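Long-range contact in manganese-binding protein (Chlamydia trachomatis, PDB 6NSI), which binds ferrous iron, manganese and nickel, with a preference for iron, and delivers them to the membrane permease of an ABC transporter for import: residues 149-163 and 274-286. Sequence-based numbering, arbitrary orientation.
Sequences WAARSLSTIPEKNRY and VRTITEELGGTVL
Val274 fits as a knob among Trp149, Ala150, Ser153 and Leu154, where, in this protein of the solute-binding protein 9 family, residues 149-154 of the long helix 129-154 run nearly parallel (15°) to residues 274-280 of the C-terminal helix 266-280. Its small branched side chain suits the hole: CG1 lies 3.7 Å from Trp149 CH2, while CG2 turns to Ala150 CB. Further along, Ile157 CG2 packs on Leu281 CB at 3.6 Å, and Phe174 of helix 172-178 touches both Leu154 and Ile277.

The C-terminal helix ends in a Schellman motif, with Gly282 at positive phi; Asn161 ND2 reaches Leu281 O, at 2.8 Å, from above the carbonyl plane. Gly283, having no side chain, lets its CA come within 3.8 Å of Ile157 N. Beyond this turn the chain doubles back over helix 129-154, held by polar side chains. Thr156 OG1, placed between its backbone N and carbonyl carbon (chi1 70°), donates to Ser153 O and accepts from Thr284 N at 2.7 Å. Ser153 OG likewise donates to Trp149 O and accepts from Leu286 N.

Arg275 lays one guanidinium face over Trp149 CZ2, the planes 42° apart. The indole NE1 bonds Leu286 O at 2.9 Å, with that oxygen in the ring plane.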
# COMPACT_ATOMS: atom_id res chain seq x y z
N TRP A 149 -8.07 10.39 11.37
CA TRP A 149 -9.08 9.40 11.73
C TRP A 149 -8.46 8.02 11.94
O TRP A 149 -8.80 7.31 12.90
CB TRP A 149 -10.16 9.33 10.65
CG TRP A 149 -11.06 8.13 10.80
CD1 TRP A 149 -12.10 7.98 11.67
CD2 TRP A 149 -10.97 6.89 10.08
NE1 TRP A 149 -12.68 6.75 11.52
CE2 TRP A 149 -12.00 6.05 10.55
CE3 TRP A 149 -10.12 6.42 9.07
CZ2 TRP A 149 -12.21 4.75 10.06
CZ3 TRP A 149 -10.33 5.14 8.57
CH2 TRP A 149 -11.37 4.31 9.06
N ALA A 150 -7.55 7.62 11.05
CA ALA A 150 -6.90 6.31 11.17
C ALA A 150 -6.06 6.24 12.44
O ALA A 150 -6.17 5.29 13.23
CB ALA A 150 -6.03 6.04 9.94
N ALA A 151 -5.23 7.27 12.68
CA ALA A 151 -4.36 7.27 13.84
C ALA A 151 -5.18 7.21 15.12
O ALA A 151 -4.85 6.47 16.05
CB ALA A 151 -3.46 8.50 13.82
N ARG A 152 -6.28 7.96 15.17
CA ARG A 152 -7.13 7.96 16.36
C ARG A 152 -7.81 6.61 16.55
O ARG A 152 -7.85 6.08 17.67
CB ARG A 152 -8.16 9.09 16.27
CG ARG A 152 -7.61 10.48 16.62
CD ARG A 152 -8.38 11.62 15.92
NE ARG A 152 -9.71 11.18 15.48
CZ ARG A 152 -10.33 11.59 14.38
NH1 ARG A 152 -9.76 12.48 13.56
NH2 ARG A 152 -11.54 11.11 14.08
N SER A 153 -8.37 6.04 15.48
CA SER A 153 -9.03 4.74 15.59
C SER A 153 -8.03 3.65 15.98
O SER A 153 -8.28 2.86 16.90
CB SER A 153 -9.71 4.38 14.27
OG SER A 153 -10.71 5.33 13.92
N LEU A 154 -6.90 3.61 15.29
CA LEU A 154 -5.93 2.56 15.57
C LEU A 154 -5.31 2.73 16.95
O LEU A 154 -4.85 1.75 17.53
CB LEU A 154 -4.88 2.54 14.46
CG LEU A 154 -5.48 2.07 13.11
CD1 LEU A 154 -4.60 2.42 11.90
CD2 LEU A 154 -5.76 0.59 13.14
N SER A 155 -5.35 3.95 17.50
CA SER A 155 -4.84 4.18 18.85
C SER A 155 -5.70 3.54 19.93
O SER A 155 -5.25 3.43 21.07
CB SER A 155 -4.72 5.67 19.11
OG SER A 155 -3.50 6.13 18.58
N THR A 156 -6.93 3.13 19.60
CA THR A 156 -7.80 2.49 20.58
C THR A 156 -7.51 1.00 20.73
O THR A 156 -8.01 0.36 21.67
CB THR A 156 -9.28 2.71 20.19
OG1 THR A 156 -9.59 1.95 19.02
CG2 THR A 156 -9.58 4.20 19.91
N ILE A 157 -6.74 0.41 19.82
CA ILE A 157 -6.29 -0.97 19.97
C ILE A 157 -5.47 -1.08 21.25
O ILE A 157 -4.45 -0.38 21.37
CB ILE A 157 -5.44 -1.41 18.76
CG1 ILE A 157 -6.28 -1.37 17.49
CG2 ILE A 157 -4.80 -2.81 19.03
CD1 ILE A 157 -5.46 -1.62 16.23
N PRO A 158 -5.86 -1.92 22.22
CA PRO A 158 -5.02 -2.12 23.40
C PRO A 158 -3.59 -2.44 23.00
O PRO A 158 -3.35 -3.24 22.09
CB PRO A 158 -5.68 -3.31 24.11
CG PRO A 158 -7.09 -3.31 23.62
CD PRO A 158 -7.05 -2.80 22.21
N GLU A 159 -2.64 -1.80 23.68
CA GLU A 159 -1.23 -1.99 23.35
C GLU A 159 -0.82 -3.47 23.36
O GLU A 159 0.02 -3.88 22.56
CB GLU A 159 -0.36 -1.20 24.32
CG GLU A 159 1.13 -1.30 24.05
CD GLU A 159 1.97 -0.59 25.11
OE1 GLU A 159 1.63 -0.68 26.33
OE2 GLU A 159 2.98 0.05 24.72
N LYS A 160 -1.39 -4.27 24.27
CA LYS A 160 -1.08 -5.70 24.28
C LYS A 160 -1.51 -6.42 23.00
O LYS A 160 -1.08 -7.56 22.78
CB LYS A 160 -1.73 -6.37 25.51
CG LYS A 160 -3.27 -6.45 25.41
CD LYS A 160 -3.91 -7.35 26.46
CE LYS A 160 -5.40 -7.52 26.15
NZ LYS A 160 -6.21 -7.98 27.31
N ASN A 161 -2.35 -5.81 22.17
CA ASN A 161 -2.84 -6.45 20.95
C ASN A 161 -2.23 -5.88 19.67
O ASN A 161 -2.62 -6.32 18.58
CB ASN A 161 -4.36 -6.32 20.85
CG ASN A 161 -5.11 -7.14 21.86
OD1 ASN A 161 -4.57 -8.06 22.50
ND2 ASN A 161 -6.40 -6.84 21.99
N ARG A 162 -1.30 -4.93 19.77
CA ARG A 162 -0.77 -4.20 18.61
C ARG A 162 0.31 -5.04 17.93
O ARG A 162 1.51 -4.72 17.94
CB ARG A 162 -0.24 -2.84 19.03
CG ARG A 162 -1.36 -1.83 19.28
CD ARG A 162 -0.82 -0.55 19.96
NE ARG A 162 -1.91 0.19 20.61
CZ ARG A 162 -1.77 1.37 21.21
NH1 ARG A 162 -0.58 1.96 21.26
NH2 ARG A 162 -2.82 1.97 21.77
N TYR A 163 -0.13 -6.14 17.33
CA TYR A 163 0.75 -7.11 16.70
C TYR A 163 -0.02 -7.60 15.49
O TYR A 163 -1.08 -8.24 15.65
CB TYR A 163 1.11 -8.26 17.65
CG TYR A 163 1.94 -7.79 18.82
CD1 TYR A 163 3.32 -7.65 18.70
CD2 TYR A 163 1.35 -7.44 20.03
CE1 TYR A 163 4.10 -7.18 19.76
CE2 TYR A 163 2.10 -6.97 21.11
CZ TYR A 163 3.48 -6.85 20.96
OH TYR A 163 4.23 -6.39 22.00
N VAL A 274 -8.51 -0.08 7.92
CA VAL A 274 -8.39 0.46 9.27
C VAL A 274 -9.51 -0.06 10.15
O VAL A 274 -9.28 -0.44 11.30
CB VAL A 274 -8.35 2.01 9.22
CG1 VAL A 274 -8.51 2.59 10.63
CG2 VAL A 274 -7.04 2.48 8.58
N ARG A 275 -10.75 -0.07 9.64
CA ARG A 275 -11.87 -0.61 10.39
C ARG A 275 -11.63 -2.07 10.77
O ARG A 275 -11.79 -2.46 11.92
CB ARG A 275 -13.16 -0.49 9.58
CG ARG A 275 -13.77 0.90 9.56
CD ARG A 275 -15.02 0.99 8.66
NE ARG A 275 -15.06 2.26 7.94
CZ ARG A 275 -15.62 3.37 8.41
NH1 ARG A 275 -16.21 3.36 9.60
NH2 ARG A 275 -15.60 4.50 7.69
N THR A 276 -11.24 -2.89 9.78
CA THR A 276 -10.97 -4.30 10.01
C THR A 276 -9.89 -4.50 11.07
O THR A 276 -10.08 -5.23 12.04
CB THR A 276 -10.60 -4.96 8.68
OG1 THR A 276 -11.69 -4.79 7.77
CG2 THR A 276 -10.31 -6.49 8.86
N ILE A 277 -8.75 -3.82 10.92
CA ILE A 277 -7.67 -4.03 11.88
C ILE A 277 -8.06 -3.53 13.26
O ILE A 277 -7.83 -4.21 14.27
CB ILE A 277 -6.38 -3.37 11.35
CG1 ILE A 277 -5.91 -4.13 10.10
CG2 ILE A 277 -5.27 -3.29 12.45
CD1 ILE A 277 -4.68 -3.57 9.47
N THR A 278 -8.70 -2.36 13.34
CA THR A 278 -9.09 -1.81 14.64
C THR A 278 -10.07 -2.74 15.36
O THR A 278 -9.88 -3.07 16.54
CB THR A 278 -9.71 -0.41 14.47
OG1 THR A 278 -8.78 0.45 13.81
CG2 THR A 278 -10.05 0.22 15.84
N GLU A 279 -11.11 -3.20 14.66
CA GLU A 279 -12.12 -4.01 15.32
C GLU A 279 -11.56 -5.36 15.76
O GLU A 279 -11.84 -5.83 16.87
CB GLU A 279 -13.33 -4.22 14.40
CG GLU A 279 -14.33 -3.08 14.41
CD GLU A 279 -15.45 -3.27 13.41
OE1 GLU A 279 -15.51 -4.35 12.76
OE2 GLU A 279 -16.27 -2.34 13.26
N GLU A 280 -10.77 -6.01 14.90
CA GLU A 280 -10.33 -7.36 15.21
C GLU A 280 -9.28 -7.37 16.31
O GLU A 280 -9.20 -8.35 17.07
CB GLU A 280 -9.79 -8.06 13.96
CG GLU A 280 -10.87 -8.29 12.89
CD GLU A 280 -11.69 -9.55 13.12
OE1 GLU A 280 -12.34 -10.02 12.16
OE2 GLU A 280 -11.70 -10.07 14.27
N LEU A 281 -8.46 -6.32 16.41
CA LEU A 281 -7.45 -6.21 17.47
C LEU A 281 -7.99 -5.57 18.76
O LEU A 281 -7.22 -5.34 19.71
CB LEU A 281 -6.23 -5.44 16.96
CG LEU A 281 -5.51 -6.25 15.85
CD1 LEU A 281 -4.24 -5.55 15.42
CD2 LEU A 281 -5.19 -7.63 16.32
N GLY A 282 -9.29 -5.29 18.83
CA GLY A 282 -9.91 -4.95 20.09
C GLY A 282 -10.16 -3.47 20.31
O GLY A 282 -10.55 -3.09 21.42
N GLY A 283 -9.93 -2.63 19.30
CA GLY A 283 -10.19 -1.21 19.40
C GLY A 283 -11.62 -0.85 19.05
O GLY A 283 -12.49 -1.71 18.86
N THR A 284 -11.87 0.46 18.96
CA THR A 284 -13.18 0.98 18.59
C THR A 284 -13.00 2.04 17.52
O THR A 284 -12.23 2.98 17.69
CB THR A 284 -13.91 1.57 19.81
OG1 THR A 284 -13.97 0.60 20.86
CG2 THR A 284 -15.33 2.01 19.43
N VAL A 285 -13.71 1.86 16.40
CA VAL A 285 -13.58 2.76 15.26
C VAL A 285 -14.29 4.08 15.56
O VAL A 285 -15.48 4.09 15.90
CB VAL A 285 -14.16 2.10 14.00
CG1 VAL A 285 -14.11 3.05 12.84
CG2 VAL A 285 -13.42 0.78 13.69
N LEU A 286 -13.58 5.19 15.43
CA LEU A 286 -14.21 6.49 15.57
C LEU A 286 -15.17 6.75 14.41
O LEU A 286 -14.97 6.29 13.29
CB LEU A 286 -13.15 7.58 15.63
CG LEU A 286 -12.60 7.89 17.02
CD1 LEU A 286 -11.80 6.71 17.59
CD2 LEU A 286 -11.78 9.18 16.98
O HOH W 1 -10.67 -0.90 23.45